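Local coordinates for protein mRNA export factor (Human herpesvirus 1, PDB 4YXP) that regulates viral gene expression as a homodimer, inhibiting host splicing and contributing to host shutoff while mediating nuclear export of intronless viral mRNAs, at residues W125-I130 with Y226-C231; A117-T122 with A147-N152; L215-G218 with H224-L227; K186-F191 with I236-T241; N201-E204 with E209-Y212. All blocks are in the same frame, centred on the assembly; numbering follows the deposited sequence.

Contact 1: residues W125-I130 with Y226-C231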
# COMPACT_ATOMS: atom_id res chain seq x y z
N TRP B 125 19.65 2.64 10.02
CA TRP B 125 19.49 3.40 11.27
C TRP B 125 19.65 2.47 12.47
O TRP B 125 20.35 2.78 13.42
CB TRP B 125 18.13 4.10 11.30
CG TRP B 125 17.87 4.91 12.54
CD1 TRP B 125 17.02 4.58 13.57
CD2 TRP B 125 18.45 6.18 12.89
NE1 TRP B 125 17.04 5.57 14.53
CE2 TRP B 125 17.91 6.56 14.13
CE3 TRP B 125 19.37 7.02 12.26
CZ2 TRP B 125 18.26 7.75 14.76
CZ3 TRP B 125 19.72 8.21 12.89
CH2 TRP B 125 19.16 8.56 14.13
N CYS B 126 18.99 1.31 12.41
CA CYS B 126 19.12 0.31 13.46
C CYS B 126 20.56 -0.16 13.58
O CYS B 126 21.06 -0.36 14.69
CB CYS B 126 18.20 -0.88 13.18
SG CYS B 126 16.45 -0.54 13.47
N LYS B 127 21.23 -0.35 12.45
CA LYS B 127 22.60 -0.84 12.47
C LYS B 127 23.53 0.20 13.09
O LYS B 127 24.50 -0.14 13.77
CB LYS B 127 23.09 -1.21 11.07
CG LYS B 127 24.41 -1.97 11.10
CD LYS B 127 24.93 -2.35 9.72
CE LYS B 127 26.28 -3.05 9.85
NZ LYS B 127 26.81 -3.54 8.55
N MET B 128 23.22 1.47 12.86
CA MET B 128 24.00 2.56 13.43
C MET B 128 23.82 2.60 14.94
O MET B 128 24.79 2.78 15.69
CB MET B 128 23.60 3.89 12.79
CG MET B 128 24.33 5.12 13.36
SD MET B 128 23.61 5.76 14.88
CE MET B 128 21.99 6.27 14.33
N CYS B 129 22.59 2.44 15.41
CA CYS B 129 22.30 2.42 16.84
C CYS B 129 23.06 1.29 17.53
O CYS B 129 23.66 1.48 18.59
CB CYS B 129 20.80 2.27 17.10
SG CYS B 129 19.79 3.73 16.69
N ILE B 130 23.02 0.12 16.90
CA ILE B 130 23.70 -1.06 17.43
C ILE B 130 25.20 -0.83 17.49
O ILE B 130 25.85 -1.20 18.47
CB ILE B 130 23.35 -2.30 16.58
CG1 ILE B 130 21.88 -2.68 16.80
CG2 ILE B 130 24.27 -3.49 16.91
CD1 ILE B 130 21.38 -3.80 15.91
N TYR B 226 23.80 -7.61 7.60
CA TYR B 226 23.11 -6.59 6.82
C TYR B 226 24.05 -5.49 6.34
O TYR B 226 24.72 -4.82 7.14
CB TYR B 226 21.97 -5.94 7.63
CG TYR B 226 21.37 -4.76 6.90
CD1 TYR B 226 20.55 -4.94 5.79
CD2 TYR B 226 21.65 -3.46 7.30
CE1 TYR B 226 20.03 -3.86 5.11
CE2 TYR B 226 21.12 -2.38 6.62
CZ TYR B 226 20.31 -2.58 5.53
OH TYR B 226 19.80 -1.50 4.86
N LEU B 227 24.11 -5.32 5.03
CA LEU B 227 24.86 -4.23 4.42
C LEU B 227 23.88 -3.18 3.92
O LEU B 227 22.93 -3.51 3.21
CB LEU B 227 25.73 -4.75 3.28
CG LEU B 227 26.88 -5.68 3.68
CD1 LEU B 227 27.46 -6.38 2.46
CD2 LEU B 227 27.96 -4.91 4.43
N PRO B 228 24.08 -1.90 4.30
CA PRO B 228 23.14 -0.87 3.86
C PRO B 228 22.93 -0.85 2.35
O PRO B 228 23.90 -0.76 1.59
CB PRO B 228 23.79 0.43 4.34
CG PRO B 228 24.59 0.03 5.52
CD PRO B 228 25.12 -1.34 5.19
N GLY B 229 21.68 -0.94 1.92
CA GLY B 229 21.35 -1.02 0.51
C GLY B 229 20.92 -2.41 0.07
O GLY B 229 20.51 -2.60 -1.08
N ALA B 230 21.00 -3.37 0.98
CA ALA B 230 20.72 -4.77 0.64
C ALA B 230 19.25 -5.00 0.30
O ALA B 230 18.94 -5.90 -0.48
CB ALA B 230 21.15 -5.68 1.77
N CYS B 231 18.36 -4.23 0.91
CA CYS B 231 16.92 -4.38 0.66
C CYS B 231 16.60 -4.00 -0.77
O CYS B 231 15.92 -4.74 -1.49
CB CYS B 231 16.10 -3.53 1.62
SG CYS B 231 16.19 -4.02 3.36

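Contact 2: residues A117-T122 with A147-N152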
# COMPACT_ATOMS: atom_id res chain seq x y z
N ALA B 117 14.02 2.12 -0.42
CA ALA B 117 14.94 3.06 0.21
C ALA B 117 14.60 3.27 1.68
O ALA B 117 15.48 3.40 2.53
CB ALA B 117 14.94 4.38 -0.54
N SER B 118 13.30 3.30 1.99
CA SER B 118 12.87 3.52 3.36
C SER B 118 13.15 2.29 4.23
O SER B 118 13.42 2.42 5.42
CB SER B 118 11.38 3.87 3.40
OG SER B 118 11.17 5.18 2.90
N ALA B 119 13.10 1.10 3.63
CA ALA B 119 13.45 -0.11 4.34
C ALA B 119 14.93 -0.10 4.71
O ALA B 119 15.31 -0.43 5.84
CB ALA B 119 13.11 -1.34 3.51
N ASP B 120 15.77 0.31 3.77
CA ASP B 120 17.21 0.43 4.04
C ASP B 120 17.50 1.54 5.04
O ASP B 120 18.39 1.40 5.88
CB ASP B 120 17.98 0.65 2.74
CG ASP B 120 18.17 -0.63 1.95
OD1 ASP B 120 18.48 -1.68 2.57
OD2 ASP B 120 18.02 -0.60 0.71
N GLU B 121 16.76 2.64 4.95
CA GLU B 121 16.92 3.74 5.90
C GLU B 121 16.65 3.23 7.31
O GLU B 121 17.39 3.53 8.25
CB GLU B 121 15.98 4.90 5.56
CG GLU B 121 16.18 6.16 6.42
CD GLU B 121 15.13 7.23 6.16
OE1 GLU B 121 14.01 6.89 5.74
OE2 GLU B 121 15.43 8.43 6.38
N THR B 122 15.58 2.45 7.45
CA THR B 122 15.18 1.91 8.74
C THR B 122 16.24 0.96 9.29
O THR B 122 16.66 1.09 10.44
CB THR B 122 13.84 1.15 8.63
OG1 THR B 122 12.84 2.03 8.09
CG2 THR B 122 13.38 0.66 10.00
N ALA B 147 6.17 -0.34 10.59
CA ALA B 147 4.95 -0.98 10.10
C ALA B 147 4.49 -0.38 8.78
O ALA B 147 3.84 -1.06 7.98
CB ALA B 147 3.85 -0.88 11.13
N ALA B 148 4.81 0.89 8.55
CA ALA B 148 4.36 1.59 7.35
C ALA B 148 5.08 1.09 6.10
O ALA B 148 4.46 0.85 5.07
CB ALA B 148 4.55 3.09 7.51
N VAL B 149 6.40 0.94 6.19
CA VAL B 149 7.16 0.45 5.05
C VAL B 149 6.87 -1.04 4.86
O VAL B 149 6.79 -1.53 3.73
CB VAL B 149 8.69 0.74 5.20
CG1 VAL B 149 9.22 0.34 6.56
CG2 VAL B 149 9.49 0.05 4.08
N LEU B 150 6.66 -1.76 5.96
CA LEU B 150 6.24 -3.16 5.89
C LEU B 150 4.94 -3.32 5.11
O LEU B 150 4.87 -4.12 4.17
CB LEU B 150 6.07 -3.74 7.30
CG LEU B 150 5.51 -5.16 7.39
CD1 LEU B 150 6.39 -6.15 6.64
CD2 LEU B 150 5.37 -5.58 8.85
N ASP B 151 3.91 -2.57 5.49
CA ASP B 151 2.60 -2.65 4.83
C ASP B 151 2.70 -2.29 3.35
O ASP B 151 2.09 -2.94 2.49
CB ASP B 151 1.59 -1.72 5.51
CG ASP B 151 1.02 -2.31 6.79
OD1 ASP B 151 1.38 -3.46 7.14
OD2 ASP B 151 0.21 -1.62 7.45
N ASN B 152 3.45 -1.23 3.05
CA ASN B 152 3.58 -0.77 1.67
C ASN B 152 4.26 -1.82 0.79
O ASN B 152 3.76 -2.14 -0.30
CB ASN B 152 4.38 0.54 1.63
CG ASN B 152 4.13 1.33 0.35
OD1 ASN B 152 3.16 1.09 -0.36
ND2 ASN B 152 5.01 2.28 0.07

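Contact 3: residues L215-G218 with H224-L227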
# COMPACT_ATOMS: atom_id res chain seq x y z
N LEU B 215 16.36 -7.84 15.87
CA LEU B 215 16.97 -7.70 14.55
C LEU B 215 17.95 -8.84 14.25
O LEU B 215 18.72 -8.77 13.29
CB LEU B 215 17.71 -6.36 14.43
CG LEU B 215 16.90 -5.05 14.37
CD1 LEU B 215 15.78 -5.13 13.34
CD2 LEU B 215 16.35 -4.67 15.73
N GLY B 216 17.94 -9.88 15.08
CA GLY B 216 18.80 -11.03 14.86
C GLY B 216 20.22 -10.83 15.34
O GLY B 216 21.13 -11.53 14.90
N VAL B 217 20.41 -9.86 16.23
CA VAL B 217 21.73 -9.50 16.72
C VAL B 217 21.90 -9.97 18.16
O VAL B 217 21.14 -9.57 19.04
CB VAL B 217 21.96 -7.98 16.60
CG1 VAL B 217 23.30 -7.57 17.21
CG2 VAL B 217 21.90 -7.55 15.14
N GLY B 218 22.90 -10.81 18.39
CA GLY B 218 23.19 -11.32 19.72
C GLY B 218 24.05 -10.37 20.54
O GLY B 218 24.46 -9.31 20.06
N HIS B 224 26.38 -7.92 11.30
CA HIS B 224 27.33 -8.10 10.21
C HIS B 224 26.64 -8.53 8.91
O HIS B 224 27.10 -8.24 7.81
CB HIS B 224 28.38 -9.13 10.63
CG HIS B 224 29.49 -9.34 9.63
ND1 HIS B 224 30.46 -8.39 9.40
CD2 HIS B 224 29.79 -10.39 8.85
CE1 HIS B 224 31.30 -8.85 8.49
NE2 HIS B 224 30.92 -10.06 8.14
N PHE B 225 25.51 -9.22 9.06
CA PHE B 225 24.82 -9.82 7.91
C PHE B 225 24.02 -8.82 7.08
O PHE B 225 23.61 -9.15 5.97
CB PHE B 225 23.89 -10.94 8.39
CG PHE B 225 23.00 -10.55 9.53
CD1 PHE B 225 21.84 -9.84 9.31
CD2 PHE B 225 23.33 -10.89 10.83
CE1 PHE B 225 21.01 -9.48 10.35
CE2 PHE B 225 22.52 -10.53 11.89
CZ PHE B 225 21.36 -9.83 11.65
N TYR B 226 23.80 -7.61 7.60
CA TYR B 226 23.11 -6.59 6.82
C TYR B 226 24.05 -5.49 6.34
O TYR B 226 24.72 -4.82 7.14
CB TYR B 226 21.97 -5.94 7.63
CG TYR B 226 21.37 -4.76 6.90
CD1 TYR B 226 20.55 -4.94 5.79
CD2 TYR B 226 21.65 -3.46 7.30
CE1 TYR B 226 20.03 -3.86 5.11
CE2 TYR B 226 21.12 -2.38 6.62
CZ TYR B 226 20.31 -2.58 5.53
OH TYR B 226 19.80 -1.50 4.86
N LEU B 227 24.11 -5.32 5.03
CA LEU B 227 24.86 -4.23 4.42
C LEU B 227 23.88 -3.18 3.92
O LEU B 227 22.93 -3.51 3.21
CB LEU B 227 25.73 -4.75 3.28
CG LEU B 227 26.88 -5.68 3.68
CD1 LEU B 227 27.46 -6.38 2.46
CD2 LEU B 227 27.96 -4.91 4.43

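Contact 4: residues K186-F191 with I236-T241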
# COMPACT_ATOMS: atom_id res chain seq x y z
N LYS B 186 15.69 -17.34 4.96
CA LYS B 186 16.56 -18.13 4.09
C LYS B 186 16.94 -17.39 2.82
O LYS B 186 17.64 -17.92 1.96
CB LYS B 186 15.89 -19.46 3.73
CG LYS B 186 15.56 -20.35 4.92
CD LYS B 186 16.82 -20.81 5.66
CE LYS B 186 16.46 -21.66 6.87
NZ LYS B 186 17.60 -21.85 7.80
N ASP B 187 16.47 -16.15 2.69
CA ASP B 187 16.76 -15.34 1.51
C ASP B 187 16.45 -13.88 1.80
O ASP B 187 16.04 -13.54 2.91
CB ASP B 187 15.95 -15.83 0.30
CG ASP B 187 14.55 -15.24 0.27
OD1 ASP B 187 13.81 -15.38 1.27
OD2 ASP B 187 14.19 -14.63 -0.76
N ILE B 188 16.63 -13.02 0.81
CA ILE B 188 16.45 -11.59 1.01
C ILE B 188 14.98 -11.24 1.27
O ILE B 188 14.68 -10.38 2.10
CB ILE B 188 17.00 -10.78 -0.18
CG1 ILE B 188 16.87 -9.27 0.07
CG2 ILE B 188 16.29 -11.15 -1.48
CD1 ILE B 188 17.67 -8.77 1.26
N ALA B 189 14.07 -11.90 0.57
CA ALA B 189 12.65 -11.60 0.74
C ALA B 189 12.20 -11.93 2.16
O ALA B 189 11.58 -11.10 2.82
CB ALA B 189 11.81 -12.35 -0.27
N SER B 190 12.51 -13.13 2.62
CA SER B 190 12.12 -13.54 3.96
C SER B 190 12.86 -12.71 5.02
O SER B 190 12.32 -12.43 6.08
CB SER B 190 12.37 -15.04 4.18
OG SER B 190 13.69 -15.41 3.86
N PHE B 191 14.10 -12.31 4.72
CA PHE B 191 14.84 -11.44 5.63
C PHE B 191 14.10 -10.12 5.84
O PHE B 191 13.83 -9.72 6.98
CB PHE B 191 16.25 -11.16 5.11
CG PHE B 191 16.98 -10.10 5.90
CD1 PHE B 191 17.58 -10.41 7.11
CD2 PHE B 191 17.03 -8.79 5.46
CE1 PHE B 191 18.24 -9.44 7.85
CE2 PHE B 191 17.68 -7.81 6.19
CZ PHE B 191 18.29 -8.14 7.39
N ILE B 236 15.30 -5.91 -5.92
CA ILE B 236 15.36 -5.63 -7.35
C ILE B 236 15.93 -6.84 -8.09
O ILE B 236 15.50 -7.16 -9.20
CB ILE B 236 16.19 -4.36 -7.65
CG1 ILE B 236 15.44 -3.12 -7.16
CG2 ILE B 236 16.48 -4.24 -9.15
CD1 ILE B 236 16.24 -1.84 -7.24
N GLU B 237 16.90 -7.52 -7.47
CA GLU B 237 17.55 -8.64 -8.12
C GLU B 237 16.60 -9.82 -8.33
O GLU B 237 16.56 -10.39 -9.42
CB GLU B 237 18.77 -9.11 -7.32
CG GLU B 237 19.49 -10.30 -7.97
CD GLU B 237 20.83 -10.61 -7.34
OE1 GLU B 237 20.98 -10.43 -6.11
OE2 GLU B 237 21.75 -11.03 -8.08
N ILE B 238 15.83 -10.18 -7.30
CA ILE B 238 14.99 -11.37 -7.41
C ILE B 238 13.82 -11.10 -8.35
O ILE B 238 13.31 -12.02 -8.98
CB ILE B 238 14.50 -11.86 -6.02
CG1 ILE B 238 13.60 -10.83 -5.34
CG2 ILE B 238 15.69 -12.19 -5.14
CD1 ILE B 238 12.91 -11.36 -4.10
N LEU B 239 13.39 -9.84 -8.45
CA LEU B 239 12.37 -9.47 -9.41
C LEU B 239 12.89 -9.70 -10.83
O LEU B 239 12.11 -9.96 -11.76
CB LEU B 239 11.94 -8.01 -9.22
CG LEU B 239 10.97 -7.75 -8.06
CD1 LEU B 239 10.89 -6.28 -7.70
CD2 LEU B 239 9.59 -8.29 -8.39
N ASP B 240 14.21 -9.63 -10.99
CA ASP B 240 14.83 -9.87 -12.29
C ASP B 240 15.04 -11.36 -12.57
O ASP B 240 14.72 -11.85 -13.65
CB ASP B 240 16.18 -9.15 -12.37
CG ASP B 240 16.85 -9.31 -13.73
OD1 ASP B 240 16.16 -9.15 -14.76
OD2 ASP B 240 18.06 -9.61 -13.76
N THR B 241 15.57 -12.08 -11.58
CA THR B 241 16.08 -13.44 -11.80
C THR B 241 15.06 -14.56 -11.64
O THR B 241 15.27 -15.67 -12.13
CB THR B 241 17.24 -13.74 -10.83
OG1 THR B 241 16.77 -13.67 -9.48
CG2 THR B 241 18.38 -12.74 -11.02

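Contact 5: residues N201-E204 with E209-Y212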
# COMPACT_ATOMS: atom_id res chain seq x y z
N ASN B 201 6.37 -5.38 15.38
CA ASN B 201 5.66 -6.02 16.49
C ASN B 201 6.08 -5.44 17.83
O ASN B 201 5.24 -5.13 18.67
CB ASN B 201 5.89 -7.53 16.47
CG ASN B 201 5.27 -8.22 17.68
OD1 ASN B 201 5.95 -8.54 18.65
ND2 ASN B 201 3.96 -8.45 17.62
N ARG B 202 7.39 -5.29 18.04
CA ARG B 202 7.90 -4.75 19.30
C ARG B 202 7.46 -3.30 19.47
O ARG B 202 7.17 -2.85 20.58
CB ARG B 202 9.42 -4.84 19.36
CG ARG B 202 9.99 -6.23 19.12
CD ARG B 202 9.53 -7.24 20.15
NE ARG B 202 10.23 -8.52 19.97
CZ ARG B 202 9.93 -9.41 19.03
NH1 ARG B 202 8.94 -9.18 18.17
NH2 ARG B 202 10.62 -10.54 18.95
N VAL B 203 7.41 -2.55 18.37
CA VAL B 203 6.98 -1.16 18.41
C VAL B 203 5.54 -1.08 18.92
O VAL B 203 5.24 -0.30 19.83
CB VAL B 203 7.11 -0.49 17.03
CG1 VAL B 203 6.38 0.86 17.00
CG2 VAL B 203 8.57 -0.30 16.67
N GLU B 204 4.65 -1.87 18.34
CA GLU B 204 3.23 -1.78 18.68
C GLU B 204 2.95 -2.34 20.08
O GLU B 204 1.90 -2.06 20.65
CB GLU B 204 2.37 -2.49 17.64
CG GLU B 204 2.49 -4.01 17.60
CD GLU B 204 1.54 -4.64 16.60
OE1 GLU B 204 0.36 -4.86 16.96
OE2 GLU B 204 1.96 -4.91 15.45
N GLU B 209 12.48 -0.28 25.46
CA GLU B 209 13.41 -0.32 24.34
C GLU B 209 13.38 -1.71 23.71
O GLU B 209 13.02 -2.69 24.35
CB GLU B 209 14.83 0.05 24.79
CG GLU B 209 15.43 -0.84 25.86
CD GLU B 209 16.82 -0.37 26.28
OE1 GLU B 209 16.91 0.51 27.17
OE2 GLU B 209 17.81 -0.87 25.71
N ILE B 210 13.77 -1.77 22.44
CA ILE B 210 13.66 -2.98 21.66
C ILE B 210 14.96 -3.77 21.70
O ILE B 210 16.01 -3.28 21.30
CB ILE B 210 13.26 -2.65 20.21
CG1 ILE B 210 11.89 -1.96 20.18
CG2 ILE B 210 13.23 -3.91 19.34
CD1 ILE B 210 11.63 -1.17 18.92
N ASP B 211 14.87 -5.01 22.19
CA ASP B 211 16.01 -5.92 22.25
C ASP B 211 16.69 -6.04 20.89
O ASP B 211 16.02 -6.19 19.87
CB ASP B 211 15.54 -7.30 22.72
CG ASP B 211 16.68 -8.16 23.24
OD1 ASP B 211 17.82 -8.02 22.73
OD2 ASP B 211 16.43 -8.97 24.16
N TYR B 212 18.02 -5.99 20.87
CA TYR B 212 18.78 -6.15 19.63
C TYR B 212 18.47 -7.50 18.97
O TYR B 212 18.61 -7.65 17.76
CB TYR B 212 20.29 -6.04 19.88
CG TYR B 212 20.81 -4.64 20.16
CD1 TYR B 212 19.97 -3.54 20.22
CD2 TYR B 212 22.17 -4.43 20.36
CE1 TYR B 212 20.47 -2.26 20.48
CE2 TYR B 212 22.68 -3.17 20.62
CZ TYR B 212 21.83 -2.09 20.68
OH TYR B 212 22.35 -0.84 20.93

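Contact 1: residues W125-I130 with Y226-C231
The ammonium group of Lys-127 donates to the main-chain carbonyl of Tyr-226, with NZ 2.8 Å from O, a bond that helps tie helix 112-132 to the segment entering helix 230-241. The ammonium meets the carbonyl almost head-on, the C=O...N angle being 165°. A lysine suits the place because the helix is too far off for a short side chain: the CA atoms of Lys-127 and Tyr-226 lie 8.1 Å apart. Its CG stands anti to the backbone N (chi1 -169°) and the rest of the chain is fully extended, carrying NZ across the gap. On the way the methylenes run past the rim of the Tyr-226 ring, where Lys-127 CD lies near the ring plane, 4.2 Å from CD2. The ammonium also makes a cation-pi contact with Trp-75, which gives the charge a second partner.

The side chain of Tyr-226 leaves toward helix 112-132, and its hydroxyl is hydrogen-bonded to Asp-120, a residue of the same helix as Lys-127. One face of the ring carries Pro-228 N, 3.8 Å above the plane and set toward the rim. The tyrosine is therefore held at both its carbonyl and its phenol end.

Beyond it the chain makes a type II beta turn from Leu-227 to Ala-230, closed by Ala-230 N to Leu-227 O at 3.0 Å. Proline fits the second position, and Gly-229 the third, where phi is positive. Gly-229 is also the N-cap of helix 230-241, so the arrangement is a Pro-Gly type II turn leading directly into a helix.

Contact 2: residues A117-T122 with A147-N152
Val-149 carries this contact, and its two methyls divide the work against Ser-118, Ala-119 and Thr-122. Helices 112-132 and 146-167 run roughly antiparallel here, with local axes 9.7 Å apart at closest approach and 146° between their directions. Val-149 CG1 sits between its own backbone N and carbonyl carbon (chi1 48°), a less usual choice for valine in a helix. That rotation leaves CG2 to reach deepest into the other helix, 3.9 Å from Ala-119 CB and 3.8 Å from Ala-119 N. The same methyl lies 4.3 Å from Ser-118 CB, while CG1 faces Thr-122 OG1 at 4.3 Å. Alanine suits position 119 because its single methyl lets the valine come close to the backbone, where the CA atoms of Ala-119 and Val-149 are 6.4 Å apart.

Thr-122 folds its hydroxyl back along its own helix (chi1 -56°), donating from OG1 to Ser-118 O at 2.8 Å. That carbonyl also accepts the helical bond from Thr-122 N, and the two donors come from opposite faces of its plane. The hydroxyl of Ser-118 is turned to Glu-110, and it also bonds Lys-267 of the second subunit.

The polar groups on this face are thus satisfied within their own helix or beyond the pair, so what joins the two helices here is van der Waals contact with a branched aliphatic side chain.

Contact 3: residues L215-G218 with H224-L227
Leu-215 to Val-217 run past the chain around Phe-225 in the opposite direction, with CA separations that narrow from 9.9 Å between Leu-215 and Tyr-226 to 8.7 Å between Val-217 and His-224. Backbones this far apart cannot pair directly, and the ring of Phe-225 fills the interval.

Phe-225 carries its CG between the backbone N and the carbonyl carbon (chi1 49°), which swings the ring across to the other segment. It arrives with its far end foremost. Phe-225 CZ lies 3.3 Å from Leu-215 O, which sits in the ring plane, and Phe-225 CE2 is 3.5 Å from Gly-216 O, also near that plane. The rim hydrogens, slightly positive in an aromatic ring, point roughly at two carbonyl oxygens, an approach that is probably weakly favourable and that an aliphatic chain makes less well. Val-217 adds an apolar touch, its CG2 4.2 Å from Phe-225 CZ. Glycine suits position 216 on two counts: phi is positive there (80°), and the direction in which a side chain would leave is the one from which the ring comes.

Other parts of the fold close round the same ring. Phe-191 of helix 188-204 packs on it, and so does Arg-13 of the second subunit, while His-224 O accepts a hydrogen bond from Arg-17 of that subunit. The arrangement belongs to the long irregular connection between helices 188-204 and 230-241, within the CHC2-type zinc-finger span: a loop folded back on itself around a buried aromatic side chain, and overlaid by the N-terminal end of this domain in the partner subunit of the intertwined dimer.

Contact 4: residues K186-F191 with I236-T241
The first turn of helix 188-204, at Ile-188 and Ala-189, faces the last turns of helix 230-241 across a CA separation of 8.5 Å between Ala-189 and Ile-238. The motif at the start of the first helix is an N-cap, with Asp-187 as the capping residue. Its carboxylate takes the main-chain N of Ser-190 on OD1 at 2.9 Å and, weakly, that of Ala-189 on OD2. Aspartate suits the place, being short enough to fold back on helix NH groups that lack acceptors of their own. Ser-190 OG adds a second donor to Asp-187 OD1 at 2.6 Å and in turn accepts from Lys-186 N, while Tyr-164 OH bonds OD2; together these fix the carboxylate's rotation.

Across the gap the meeting is wholly apolar. Ile-238 reaches it with both branches, and the ethyl arm is placed by CG1 lying between the backbone N and carbonyl carbon (chi1 64°). The Ile-238 side chain is about 5 Å from that of His-242, a zinc ligand, and about 10 Å from the zinc ion. Tyr-164 also packs on it. Ile-238 CG2 lies 3.9 Å from Ile-188 CG2, and Ile-238 CD1 touches Ala-189 CB at 4.1 Å.

Contact 5: residues N201-E204 with E209-Y212
Ile-210 points its side chain at the last turn of helix 188-204 and lies across both Arg-202 and Val-203, each crossing being oblique. Two of its branches share Arg-202: Ile-210 CG1 and CG2 are both 3.9 Å from Arg-202 CB, and Ile-210 CG2 is also 4.0 Å from Arg-202 CG. The end of the arm, Ile-210 CD1, reaches Val-203 CG2 at 3.9 Å. A beta-branched residue with a longer arm is apt here, because it can straddle one neighbour and still touch the next.

Arg-202 offers only the hydrocarbon base of its side chain. CG lies anti to the carbonyl carbon (chi1 -54°), and a bend at chi2 (-62°) turns the guanidinium away from the isoleucine, leaving the charge clear of the apolar patch. Its NE does lie near the like-charged Arg-205. Val-203, whose CB leaves the backbone away from the segment 209-212, still joins through its CG2 methyl.

The segment 209-212 belongs to the connection that follows helix 188-204. Ile-210 is further fixed by backbone hydrogen bonds to Leu-136, and Ile-143 of the short helix 141-144 packs against both Ile-210 and Val-203, so the contact sits where the end of one helix, the returning chain and that short helix converge.

Overall arrangement
All five contacts lie in the folded C-terminal domain of the protein. Contacts 1 and 2 share helix 112-132 and are joined through Asp-120, whose OD1 is 3.0 Å from Cys-231 N. Contact 3 uses part of the same 226-231 segment, and its Phe-225 CE1 lies 3.7 Å from CE1 of Phe-191 in contact 4. Contacts 4 and 5 occupy the two ends of helix 188-204, their centres about 25 Å apart; Tyr-212 O ties contact 5 to Val-217 N of contact 3 at 3.2 Å. Contact 4 lies nearest the zinc site, the side chain of Ile-238 being about 10 Å from the zinc ion, while the other four lie away from it. Contacts 1 to 4 also touch the second subunit.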